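Local structure of choline kinase (Streptococcus pneumoniae, 4R78) at residues A[90-95]-A[133-138]; A[141-146]-A[216-221]; A[192-197]-A[210-215]; A[196-201]-A[231-236]. The protein probably phosphorylates choline, as a member of the choline/ethanolamine kinase family with a protein kinase-like fold, and is bound here to adenosine monophosphate. All coordinates share one frame; numbering follows the deposited sequence.

Contact 1 (A[90-95]-A[133-138])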
# COMPACT_ATOMS: atom_id res chain seq x y z
N LEU A 90 9.38 6.05 14.30
CA LEU A 90 9.21 7.15 13.34
C LEU A 90 7.96 7.97 13.65
O LEU A 90 7.85 9.13 13.23
CB LEU A 90 9.13 6.63 11.90
CG LEU A 90 10.35 5.95 11.27
CD1 LEU A 90 10.08 5.68 9.79
CD2 LEU A 90 11.62 6.78 11.43
N GLY A 91 7.02 7.37 14.36
CA GLY A 91 5.78 8.04 14.75
C GLY A 91 4.82 8.32 13.60
O GLY A 91 3.95 9.18 13.71
N LEU A 92 4.97 7.57 12.51
CA LEU A 92 4.15 7.78 11.33
C LEU A 92 2.85 6.99 11.35
O LEU A 92 1.79 7.51 11.03
CB LEU A 92 4.94 7.46 10.05
CG LEU A 92 6.15 8.35 9.75
CD1 LEU A 92 6.88 7.85 8.51
CD2 LEU A 92 5.74 9.81 9.58
N ASP A 93 2.94 5.72 11.74
CA ASP A 93 1.79 4.83 11.78
C ASP A 93 1.02 5.02 13.08
O ASP A 93 1.55 5.54 14.07
CB ASP A 93 2.27 3.38 11.64
CG ASP A 93 1.19 2.42 11.15
OD1 ASP A 93 0.00 2.79 10.98
OD2 ASP A 93 1.54 1.24 10.95
N VAL A 94 -0.25 4.61 13.07
CA VAL A 94 -1.06 4.55 14.28
C VAL A 94 -0.61 3.38 15.17
O VAL A 94 0.19 2.54 14.77
CB VAL A 94 -2.57 4.45 13.96
CG1 VAL A 94 -3.04 5.65 13.15
CG2 VAL A 94 -2.89 3.15 13.22
N LYS A 95 -1.15 3.34 16.39
CA LYS A 95 -0.79 2.31 17.36
C LYS A 95 -1.32 0.93 17.00
O LYS A 95 -2.49 0.76 16.67
CB LYS A 95 -1.29 2.71 18.75
CG LYS A 95 -0.82 1.79 19.86
CD LYS A 95 -1.54 2.09 21.15
CE LYS A 95 -0.93 1.35 22.32
NZ LYS A 95 0.44 1.83 22.65
N LEU A 133 7.55 11.69 3.78
CA LEU A 133 8.24 10.79 2.85
C LEU A 133 9.75 10.85 3.05
O LEU A 133 10.43 9.83 2.95
CB LEU A 133 7.84 11.05 1.40
CG LEU A 133 6.41 10.65 1.01
CD1 LEU A 133 6.30 10.51 -0.50
CD2 LEU A 133 5.95 9.37 1.72
N GLN A 134 10.27 12.04 3.36
CA GLN A 134 11.68 12.18 3.69
C GLN A 134 12.03 11.35 4.92
O GLN A 134 13.06 10.68 4.95
CB GLN A 134 12.03 13.64 3.96
CG GLN A 134 12.08 14.51 2.74
CD GLN A 134 12.45 15.93 3.07
OE1 GLN A 134 11.99 16.49 4.06
NE2 GLN A 134 13.29 16.53 2.24
N THR A 135 11.15 11.39 5.92
CA THR A 135 11.37 10.66 7.16
C THR A 135 11.54 9.16 6.91
O THR A 135 12.47 8.54 7.43
CB THR A 135 10.22 10.90 8.17
OG1 THR A 135 10.27 12.27 8.62
CG2 THR A 135 10.34 9.98 9.37
N ILE A 136 10.66 8.58 6.09
CA ILE A 136 10.77 7.15 5.82
C ILE A 136 11.99 6.84 4.96
O ILE A 136 12.74 5.92 5.27
CB ILE A 136 9.45 6.51 5.28
CG1 ILE A 136 9.65 5.02 4.97
CG2 ILE A 136 8.93 7.23 4.06
CD1 ILE A 136 10.01 4.16 6.17
N HIS A 137 12.20 7.61 3.90
CA HIS A 137 13.29 7.30 2.97
C HIS A 137 14.69 7.52 3.52
O HIS A 137 15.64 6.90 3.04
CB HIS A 137 13.10 8.01 1.63
CG HIS A 137 11.83 7.62 0.93
ND1 HIS A 137 11.22 8.42 -0.01
CD2 HIS A 137 11.05 6.52 1.06
CE1 HIS A 137 10.13 7.82 -0.45
NE2 HIS A 137 10.00 6.67 0.19
N THR A 138 14.81 8.38 4.53
CA THR A 138 16.10 8.65 5.17
C THR A 138 16.21 8.01 6.56
O THR A 138 17.11 8.36 7.34
CB THR A 138 16.36 10.17 5.32
OG1 THR A 138 15.42 10.73 6.23
CG2 THR A 138 16.27 10.88 3.96
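Leu90 and Leu92 join the two lobes of the kinase-like fold by resting on Thr135 and Ile136 of helix 126-137. Their loop follows helix 77-87 and leads into strand 96-100, the position of the αC-β4 loop of protein kinases, which likewise leans on a helix of the C-terminal lobe. The backbones stay well apart: the nearest CA atoms, of Leu90 and Thr135, are 7.4 Å from each other, so side chains fill the interval. Leu90 forks over the helix. Its CD2 lies 4.0 Å from Thr135 CG2, and its CD1 reaches Ile136 CD1 at 3.9 Å, where the two side chains cross at about a right angle. Leu92 follows with its CD1 4.2 Å from the same Thr135 CG2 and 4.3 Å from Ile136 CB, which puts the threonine methyl against both leucines. The torsion of Thr135 explains this: OG1 lies beside the backbone N (chi1 -68°) and bonds back to Pro131 O one turn earlier, turning CG2 toward the loop. Leu87 of helix 77-87 also touches Ile136. The directional bonds of the loop are made elsewhere, for example Leu92 to Leu212 and Gly91 O to Arg209. Every close approach between the two segments is carbon to carbon, a contact of shape and hydrophobicity with no directional bond of its own.

Contact 2 (A[141-146]-A[216-221])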
# COMPACT_ATOMS: atom_id res chain seq x y z
N LYS A 141 16.60 2.66 8.25
CA LYS A 141 16.09 1.39 8.75
C LYS A 141 16.17 0.32 7.68
O LYS A 141 15.88 0.58 6.51
CB LYS A 141 14.66 1.55 9.28
CG LYS A 141 14.57 2.45 10.50
CD LYS A 141 13.14 2.70 10.94
CE LYS A 141 13.12 3.49 12.25
NZ LYS A 141 13.59 2.71 13.44
N GLU A 142 16.58 -0.87 8.10
CA GLU A 142 16.69 -2.01 7.21
C GLU A 142 15.46 -2.91 7.37
O GLU A 142 15.43 -3.81 8.22
CB GLU A 142 17.98 -2.78 7.49
CG GLU A 142 19.26 -2.01 7.13
CD GLU A 142 19.50 -1.90 5.64
OE1 GLU A 142 19.14 -2.85 4.90
OE2 GLU A 142 20.06 -0.87 5.20
N LEU A 143 14.45 -2.64 6.57
CA LEU A 143 13.21 -3.42 6.60
C LEU A 143 13.47 -4.83 6.12
O LEU A 143 14.40 -5.09 5.35
CB LEU A 143 12.15 -2.79 5.69
CG LEU A 143 11.74 -1.33 5.92
CD1 LEU A 143 10.58 -0.95 5.02
CD2 LEU A 143 11.40 -1.07 7.38
N ARG A 144 12.65 -5.76 6.60
CA ARG A 144 12.63 -7.10 6.05
C ARG A 144 11.76 -7.09 4.80
O ARG A 144 10.63 -6.61 4.81
CB ARG A 144 12.12 -8.11 7.08
CG ARG A 144 13.21 -8.54 8.04
CD ARG A 144 12.70 -9.51 9.11
NE ARG A 144 12.00 -10.65 8.53
CZ ARG A 144 11.62 -11.73 9.21
NH1 ARG A 144 11.87 -11.82 10.51
NH2 ARG A 144 10.98 -12.71 8.59
N GLY A 145 12.32 -7.62 3.72
CA GLY A 145 11.67 -7.61 2.42
C GLY A 145 12.49 -6.82 1.41
O GLY A 145 12.92 -5.69 1.69
N GLU A 146 12.71 -7.42 0.25
CA GLU A 146 13.41 -6.77 -0.85
C GLU A 146 12.46 -6.72 -2.03
O GLU A 146 12.23 -7.75 -2.69
CB GLU A 146 14.68 -7.54 -1.22
CG GLU A 146 15.70 -7.66 -0.09
CD GLU A 146 16.39 -6.35 0.23
OE1 GLU A 146 16.84 -5.67 -0.71
OE2 GLU A 146 16.47 -5.99 1.42
N GLU A 216 1.47 -2.79 5.07
CA GLU A 216 1.52 -4.22 4.72
C GLU A 216 2.45 -4.58 3.57
O GLU A 216 2.91 -5.71 3.48
CB GLU A 216 0.12 -4.77 4.41
CG GLU A 216 -0.75 -5.02 5.65
CD GLU A 216 -1.06 -3.75 6.43
OE1 GLU A 216 -1.43 -2.74 5.79
OE2 GLU A 216 -0.92 -3.77 7.67
N TYR A 217 2.71 -3.62 2.69
CA TYR A 217 3.58 -3.86 1.54
C TYR A 217 5.00 -3.34 1.74
O TYR A 217 5.85 -3.50 0.85
CB TYR A 217 2.96 -3.26 0.27
CG TYR A 217 1.63 -3.89 -0.08
CD1 TYR A 217 1.58 -5.08 -0.80
CD2 TYR A 217 0.44 -3.30 0.33
CE1 TYR A 217 0.35 -5.67 -1.12
CE2 TYR A 217 -0.79 -3.88 0.02
CZ TYR A 217 -0.82 -5.06 -0.71
OH TYR A 217 -2.03 -5.63 -1.02
N SER A 218 5.26 -2.74 2.90
CA SER A 218 6.54 -2.07 3.13
C SER A 218 7.74 -2.99 2.91
O SER A 218 7.71 -4.18 3.26
CB SER A 218 6.60 -1.40 4.52
OG SER A 218 6.73 -2.36 5.57
N SER A 219 8.78 -2.44 2.30
CA SER A 219 9.89 -3.23 1.80
C SER A 219 11.03 -2.30 1.43
O SER A 219 10.83 -1.09 1.28
CB SER A 219 9.43 -4.00 0.56
OG SER A 219 10.41 -4.93 0.15
N MET A 220 12.22 -2.87 1.29
CA MET A 220 13.35 -2.13 0.74
C MET A 220 13.16 -2.00 -0.77
O MET A 220 12.93 -3.00 -1.47
CB MET A 220 14.68 -2.80 1.07
CG MET A 220 14.92 -2.98 2.57
SD MET A 220 14.94 -1.43 3.48
CE MET A 220 16.59 -0.85 3.07
N ASN A 221 13.26 -0.77 -1.27
CA ASN A 221 13.01 -0.46 -2.68
C ASN A 221 13.64 0.88 -3.05
O ASN A 221 14.22 1.57 -2.20
CB ASN A 221 11.50 -0.43 -2.94
CG ASN A 221 11.14 -0.67 -4.41
OD1 ASN A 221 12.00 -0.90 -5.26
ND2 ASN A 221 9.84 -0.61 -4.70
O HOH W 1 15.60 -3.88 -2.61
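Met220 runs from its backbone into a curl of the 141-146 loop, in the C-terminal lobe of the kinase-like fold. Here the link between strand 210-212 and helix 223-233 meets the loop through a single beta bridge, Glu146 with Met220. The bridge carries one straight hydrogen bond, Met220 N to Gly145 O at 2.9 Å with an N-H...O angle of 164°. From this point the side chain can be traced outward. CB sits 3.4 Å from Gly145 O, with the Glu146 carboxylate alongside, since the glutamate and the methionine point the same way. CG passes 3.5 Å from Leu143 O. Bends at chi2 (-60°) and chi3 (-78°) then wrap the thioether around the loop instead of letting it extend. SD meets Leu143 twice: it takes a weak hydrogen bond from Leu143 N at 3.4 Å, and it lies 3.8 Å from Leu143 CB. The terminal CE ends 3.7 Å from Glu142 OE1, whose chain crosses that of Met220 at about a right angle. Leu143 CD1 points away from the sulfur, to Ser218 CB and the backbone of Ser219. Both acidic ends have a stronger partner in Arg190, which forms salt bridges with Glu142 and Glu146, so the arginine gathers the two glutamates whose side chains lie along Met220. A water completes the bridge region, donating to Glu146 OE1 at 2.9 Å and to Met220 O at 3.0 Å.

Contact 3 (A[192-197]-A[210-215]). With AMP (adenosine monophosphate), chain C.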
# COMPACT_ATOMS: atom_id res chain seq x y z
N SER A 192 14.23 2.03 2.85
CA SER A 192 12.94 1.71 3.45
C SER A 192 11.82 2.49 2.76
O SER A 192 11.85 3.72 2.71
CB SER A 192 12.97 2.03 4.95
OG SER A 192 13.41 3.36 5.17
N CYS A 193 10.85 1.75 2.20
CA CYS A 193 9.71 2.35 1.48
C CYS A 193 8.38 1.84 2.01
O CYS A 193 8.30 0.73 2.54
CB CYS A 193 9.78 2.03 -0.01
SG CYS A 193 11.15 2.79 -0.93
N HIS A 194 7.34 2.65 1.85
CA HIS A 194 5.97 2.27 2.21
C HIS A 194 5.36 1.32 1.17
O HIS A 194 4.70 0.35 1.54
CB HIS A 194 5.09 3.51 2.37
CG HIS A 194 3.68 3.21 2.77
ND1 HIS A 194 2.74 2.73 1.89
CD2 HIS A 194 3.06 3.32 3.97
CE1 HIS A 194 1.60 2.55 2.52
NE2 HIS A 194 1.76 2.91 3.79
N ILE A 195 5.60 1.63 -0.11
CA ILE A 195 5.18 0.83 -1.28
C ILE A 195 3.72 0.96 -1.76
O ILE A 195 3.39 0.47 -2.84
CB ILE A 195 5.46 -0.71 -1.09
CG1 ILE A 195 6.95 -0.94 -0.75
CG2 ILE A 195 5.01 -1.53 -2.31
CD1 ILE A 195 7.94 -0.64 -1.88
N ASP A 196 2.87 1.64 -0.99
CA ASP A 196 1.43 1.68 -1.30
C ASP A 196 0.82 3.03 -0.89
O ASP A 196 -0.09 3.09 -0.06
CB ASP A 196 0.63 0.51 -0.71
CG ASP A 196 -0.80 0.45 -1.22
OD1 ASP A 196 -1.05 0.90 -2.36
OD2 ASP A 196 -1.67 -0.06 -0.48
N LEU A 197 1.31 4.11 -1.51
CA LEU A 197 0.92 5.47 -1.11
C LEU A 197 -0.37 5.99 -1.76
O LEU A 197 -0.40 7.07 -2.35
CB LEU A 197 2.09 6.45 -1.31
CG LEU A 197 3.31 6.22 -0.40
CD1 LEU A 197 4.40 7.21 -0.74
CD2 LEU A 197 2.96 6.30 1.08
N LEU A 210 -0.97 14.07 11.48
CA LEU A 210 -1.16 13.27 10.28
C LEU A 210 -0.42 11.95 10.40
O LEU A 210 0.77 11.92 10.72
CB LEU A 210 -0.67 14.05 9.04
CG LEU A 210 -0.98 13.45 7.67
CD1 LEU A 210 -2.48 13.31 7.44
CD2 LEU A 210 -0.35 14.30 6.57
N TYR A 211 -1.14 10.86 10.13
CA TYR A 211 -0.58 9.52 10.14
C TYR A 211 -0.47 8.97 8.73
O TYR A 211 -1.27 9.30 7.86
CB TYR A 211 -1.45 8.58 10.97
CG TYR A 211 -1.49 8.88 12.45
CD1 TYR A 211 -0.51 8.38 13.30
CD2 TYR A 211 -2.51 9.65 12.99
CE1 TYR A 211 -0.54 8.65 14.67
CE2 TYR A 211 -2.56 9.93 14.35
CZ TYR A 211 -1.57 9.42 15.18
OH TYR A 211 -1.61 9.68 16.53
N LEU A 212 0.54 8.13 8.52
CA LEU A 212 0.64 7.30 7.32
C LEU A 212 0.48 5.85 7.77
O LEU A 212 1.27 5.36 8.58
CB LEU A 212 1.97 7.52 6.61
CG LEU A 212 2.33 6.63 5.42
CD1 LEU A 212 1.21 6.60 4.37
CD2 LEU A 212 3.64 7.07 4.79
N ILE A 213 -0.55 5.18 7.25
CA ILE A 213 -0.96 3.87 7.76
C ILE A 213 -0.82 2.77 6.70
O ILE A 213 -0.44 3.04 5.56
CB ILE A 213 -2.42 3.90 8.30
CG1 ILE A 213 -3.41 4.15 7.15
CG2 ILE A 213 -2.54 4.94 9.42
CD1 ILE A 213 -4.85 3.85 7.50
N ASP A 214 -1.13 1.54 7.11
CA ASP A 214 -1.23 0.38 6.23
C ASP A 214 0.08 0.06 5.51
O ASP A 214 0.20 0.17 4.28
CB ASP A 214 -2.43 0.51 5.27
CG ASP A 214 -3.76 0.30 5.98
OD1 ASP A 214 -3.79 0.02 7.20
OD2 ASP A 214 -4.80 0.41 5.30
N TRP A 215 1.05 -0.35 6.31
CA TRP A 215 2.40 -0.65 5.84
C TRP A 215 2.57 -2.12 5.42
O TRP A 215 3.69 -2.62 5.38
CB TRP A 215 3.40 -0.29 6.95
CG TRP A 215 3.46 1.18 7.22
CD1 TRP A 215 2.52 1.94 7.87
CD2 TRP A 215 4.51 2.08 6.85
NE1 TRP A 215 2.93 3.26 7.93
CE2 TRP A 215 4.14 3.37 7.30
CE3 TRP A 215 5.72 1.92 6.16
CZ2 TRP A 215 4.95 4.49 7.09
CZ3 TRP A 215 6.52 3.03 5.95
CH2 TRP A 215 6.13 4.30 6.43
P AMP C . -7.46 1.90 3.53
O1P AMP C . -6.73 0.94 2.62
O2P AMP C . -8.85 2.26 3.06
O3P AMP C . -6.63 3.07 3.99
O5' AMP C . -7.72 1.06 4.88
C5' AMP C . -7.72 1.72 6.14
C4' AMP C . -8.87 2.72 6.20
O4' AMP C . -9.53 2.62 7.47
C3' AMP C . -8.38 4.15 6.07
O3' AMP C . -8.64 4.67 4.76
C2' AMP C . -9.12 4.93 7.14
O2' AMP C . -10.27 5.57 6.58
C1' AMP C . -9.60 3.89 8.13
N9 AMP C . -8.73 3.89 9.34
C8 AMP C . -7.54 3.27 9.45
N7 AMP C . -6.99 3.45 10.68
C5 AMP C . -7.84 4.21 11.39
C6 AMP C . -7.88 4.76 12.76
N6 AMP C . -6.86 4.54 13.62
N1 AMP C . -8.96 5.50 13.11
C2 AMP C . -9.98 5.73 12.26
N3 AMP C . -10.01 5.25 11.00
C4 AMP C . -8.99 4.50 10.51
O HOH W 2 2.24 -0.76 2.42
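The His194 ring is gripped at both nitrogens, in its own plane, while its CD2 edge points into the middle of the Trp215 face. The histidine opens the His-x-Asp sequence of the kinase catalytic loop, and Asp214-Trp215-Glu216, with Ile213 just before them, occupy the place of the Asp-Phe-Gly motif of protein kinases, so the contact joins two signature loops of the fold. His194 CD2 stands 3.5 Å from Trp215 CD2. The ring centroids, His194 to the six-membered ring of Trp215, are 4.6 Å apart with planes at 61°, a T-shaped (edge-to-face) pair. CG of His194 extends anti to its backbone N (chi1 -178°), carrying the ring across to the other segment. There NE2 donates to Ile213 O at 2.8 Å, nearly straight at 169°. On the near side ND1 accepts from Asp196 N at 3.1 Å; together the two bonds fix the ring's rotation and assign donor and acceptor to its nitrogens. Trp215 is steadied likewise, its NE1 donating to Leu212 O at 2.8 Å from above the carbonyl plane. One face of the imidazole is covered by Leu197 CD2, which also meets Leu212 CD1 at 3.7 Å. A water donates to His194 O and Asp214 O, adding a second polar bridge. Beyond the histidine the 210-215 segment turns to the nucleotide: Asp214, salt-bridged to Lys106, brings OD2 to 3.0 Å from O5' of AMP, and Ile213 CD1 presses to 3.4 Å from C8 of the adenine.

Contact 4 (A[196-201]-A[231-236]). With AMP (adenosine monophosphate), chain C.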
# COMPACT_ATOMS: atom_id res chain seq x y z
N ASP A 196 2.87 1.64 -0.99
CA ASP A 196 1.43 1.68 -1.30
C ASP A 196 0.82 3.03 -0.89
O ASP A 196 -0.09 3.09 -0.06
CB ASP A 196 0.63 0.51 -0.71
CG ASP A 196 -0.80 0.45 -1.22
OD1 ASP A 196 -1.05 0.90 -2.36
OD2 ASP A 196 -1.67 -0.06 -0.48
N LEU A 197 1.31 4.11 -1.51
CA LEU A 197 0.92 5.47 -1.11
C LEU A 197 -0.37 5.99 -1.76
O LEU A 197 -0.40 7.07 -2.35
CB LEU A 197 2.09 6.45 -1.31
CG LEU A 197 3.31 6.22 -0.40
CD1 LEU A 197 4.40 7.21 -0.74
CD2 LEU A 197 2.96 6.30 1.08
N VAL A 198 -1.44 5.21 -1.63
CA VAL A 198 -2.79 5.70 -1.93
C VAL A 198 -3.14 6.82 -0.93
O VAL A 198 -2.69 6.78 0.22
CB VAL A 198 -3.86 4.58 -1.91
CG1 VAL A 198 -3.66 3.62 -3.08
CG2 VAL A 198 -3.86 3.81 -0.58
N PRO A 199 -3.92 7.82 -1.36
CA PRO A 199 -4.17 8.95 -0.46
C PRO A 199 -4.92 8.55 0.81
O PRO A 199 -4.71 9.16 1.86
CB PRO A 199 -4.99 9.93 -1.31
CG PRO A 199 -5.50 9.14 -2.44
CD PRO A 199 -4.55 8.02 -2.68
N GLU A 200 -5.77 7.52 0.72
CA GLU A 200 -6.54 7.06 1.88
C GLU A 200 -5.68 6.37 2.94
O GLU A 200 -6.18 5.99 4.00
CB GLU A 200 -7.74 6.20 1.46
CG GLU A 200 -7.40 4.84 0.83
CD GLU A 200 -7.26 4.89 -0.69
OE1 GLU A 200 -7.38 3.82 -1.32
OE2 GLU A 200 -7.04 5.98 -1.26
N ASN A 201 -4.39 6.20 2.66
CA ASN A 201 -3.45 5.73 3.68
C ASN A 201 -2.89 6.86 4.54
O ASN A 201 -2.05 6.63 5.41
CB ASN A 201 -2.34 4.87 3.06
CG ASN A 201 -2.78 3.44 2.82
OD1 ASN A 201 -3.81 3.01 3.33
ND2 ASN A 201 -2.00 2.70 2.05
N PHE A 231 2.06 10.09 -6.63
CA PHE A 231 1.67 10.88 -7.79
C PHE A 231 0.55 10.20 -8.58
O PHE A 231 -0.45 10.83 -8.92
CB PHE A 231 2.87 11.13 -8.71
CG PHE A 231 3.95 11.99 -8.11
CD1 PHE A 231 3.78 12.63 -6.88
CD2 PHE A 231 5.13 12.20 -8.81
CE1 PHE A 231 4.79 13.44 -6.36
CE2 PHE A 231 6.14 13.01 -8.30
CZ PHE A 231 5.97 13.63 -7.07
N LEU A 232 0.72 8.91 -8.85
CA LEU A 232 -0.23 8.17 -9.69
C LEU A 232 -1.57 7.96 -9.00
O LEU A 232 -2.62 8.15 -9.61
CB LEU A 232 0.37 6.82 -10.12
CG LEU A 232 -0.37 6.02 -11.20
CD1 LEU A 232 -0.47 6.82 -12.49
CD2 LEU A 232 0.32 4.69 -11.45
N GLU A 233 -1.53 7.57 -7.73
CA GLU A 233 -2.75 7.24 -6.99
C GLU A 233 -3.63 8.46 -6.71
O GLU A 233 -4.84 8.32 -6.52
CB GLU A 233 -2.44 6.48 -5.69
CG GLU A 233 -1.73 5.13 -5.90
CD GLU A 233 -2.63 4.01 -6.39
OE1 GLU A 233 -3.81 4.25 -6.76
OE2 GLU A 233 -2.16 2.85 -6.41
N SER A 234 -3.03 9.65 -6.68
CA SER A 234 -3.79 10.89 -6.48
C SER A 234 -3.91 11.72 -7.76
O SER A 234 -4.41 12.85 -7.72
CB SER A 234 -3.18 11.74 -5.36
OG SER A 234 -3.43 11.16 -4.09
N GLU A 235 -3.46 11.16 -8.88
CA GLU A 235 -3.50 11.82 -10.19
C GLU A 235 -2.98 13.26 -10.13
O GLU A 235 -3.67 14.21 -10.52
CB GLU A 235 -4.92 11.77 -10.78
CG GLU A 235 -5.43 10.36 -11.04
CD GLU A 235 -6.68 10.34 -11.89
OE1 GLU A 235 -6.68 10.99 -12.96
OE2 GLU A 235 -7.64 9.66 -11.50
N PHE A 236 -1.75 13.41 -9.64
CA PHE A 236 -1.09 14.70 -9.60
C PHE A 236 -0.94 15.27 -11.00
O PHE A 236 -0.62 14.55 -11.95
CB PHE A 236 0.31 14.56 -8.99
CG PHE A 236 0.36 14.58 -7.48
CD1 PHE A 236 1.51 15.03 -6.84
CD2 PHE A 236 -0.71 14.13 -6.70
CE1 PHE A 236 1.59 15.04 -5.44
CE2 PHE A 236 -0.64 14.15 -5.31
CZ PHE A 236 0.52 14.60 -4.68
P AMP C . -7.46 1.90 3.53
O1P AMP C . -6.73 0.94 2.62
O2P AMP C . -8.85 2.26 3.06
O3P AMP C . -6.63 3.07 3.99
O5' AMP C . -7.72 1.06 4.88
C5' AMP C . -7.72 1.72 6.14
C4' AMP C . -8.87 2.72 6.20
O4' AMP C . -9.53 2.62 7.47
C3' AMP C . -8.38 4.15 6.07
O3' AMP C . -8.64 4.67 4.76
C2' AMP C . -9.12 4.93 7.14
O2' AMP C . -10.27 5.57 6.58
C1' AMP C . -9.60 3.89 8.13
N9 AMP C . -8.73 3.89 9.34
C8 AMP C . -7.54 3.27 9.45
N7 AMP C . -6.99 3.45 10.68
C5 AMP C . -7.84 4.21 11.39
C6 AMP C . -7.88 4.76 12.76
N6 AMP C . -6.86 4.54 13.62
N1 AMP C . -8.96 5.50 13.11
C2 AMP C . -9.98 5.73 12.26
N3 AMP C . -10.01 5.25 11.00
C4 AMP C . -8.99 4.50 10.51
O HOH W 3 -0.16 2.42 -4.50
O HOH W 4 -1.60 9.36 -3.54
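In Glu233, CG beside the backbone N (chi1 -61°) and a bend at chi2 (-76°) lay the carboxylate against Val198, whose CG1 approaches Glu233 CD at 3.5 Å. Next along, Ser234 OG meets the Pro199 ring, 3.3 Å from Pro199 CG. The contact thus sets the His-x-Asp catalytic loop of the kinase-like fold against the end of helix 223-233, which closes in a Schellman motif with Glu235 as its C' residue. Two waters supply the polar links. One donates to both carboxylates, at Asp196 OD1 and Glu233 OE2, 2.8 Å from each; the other takes a bond from Ser234 OG at 2.6 Å and passes one on to Leu197 O. Glu233 OE2 also forms a salt bridge with Arg292. On the far side of the loop Asn201 ND2 donates to Asp196 O at 2.9 Å, holding the turn together, while O3' of AMP donates to Glu200 O at 2.9 Å. The evidence implies a loop whose carbon atoms lie against polar groups of the helix end, with the polar links between them running through two waters, leaving Glu200 and Asn201 to face the nucleotide.

Contacts 3 and 4 overlap at Asp196 and Leu197, and both reach AMP; a probable backbone bond, Ile213 N to Asn201 O at 2.8 Å, joins them. Contact 1 meets contact 3, centres about 8 Å apart, through a probable bond of Leu92 O to Leu212 N at 2.9 Å, relating the interlobe loop to the strand that leads into the nucleotide pocket. Val94 of contact 1 also touches AMP. Contact 2 lies farther out, the Ser218 side chain about 14 Å from AMP, yet it continues contact 3 through Ser219 O and Cys193 N, 3.0 Å apart. Leu133 CD2 and Leu197 CD1, 3.6 Å apart, bring contact 1 against contact 4.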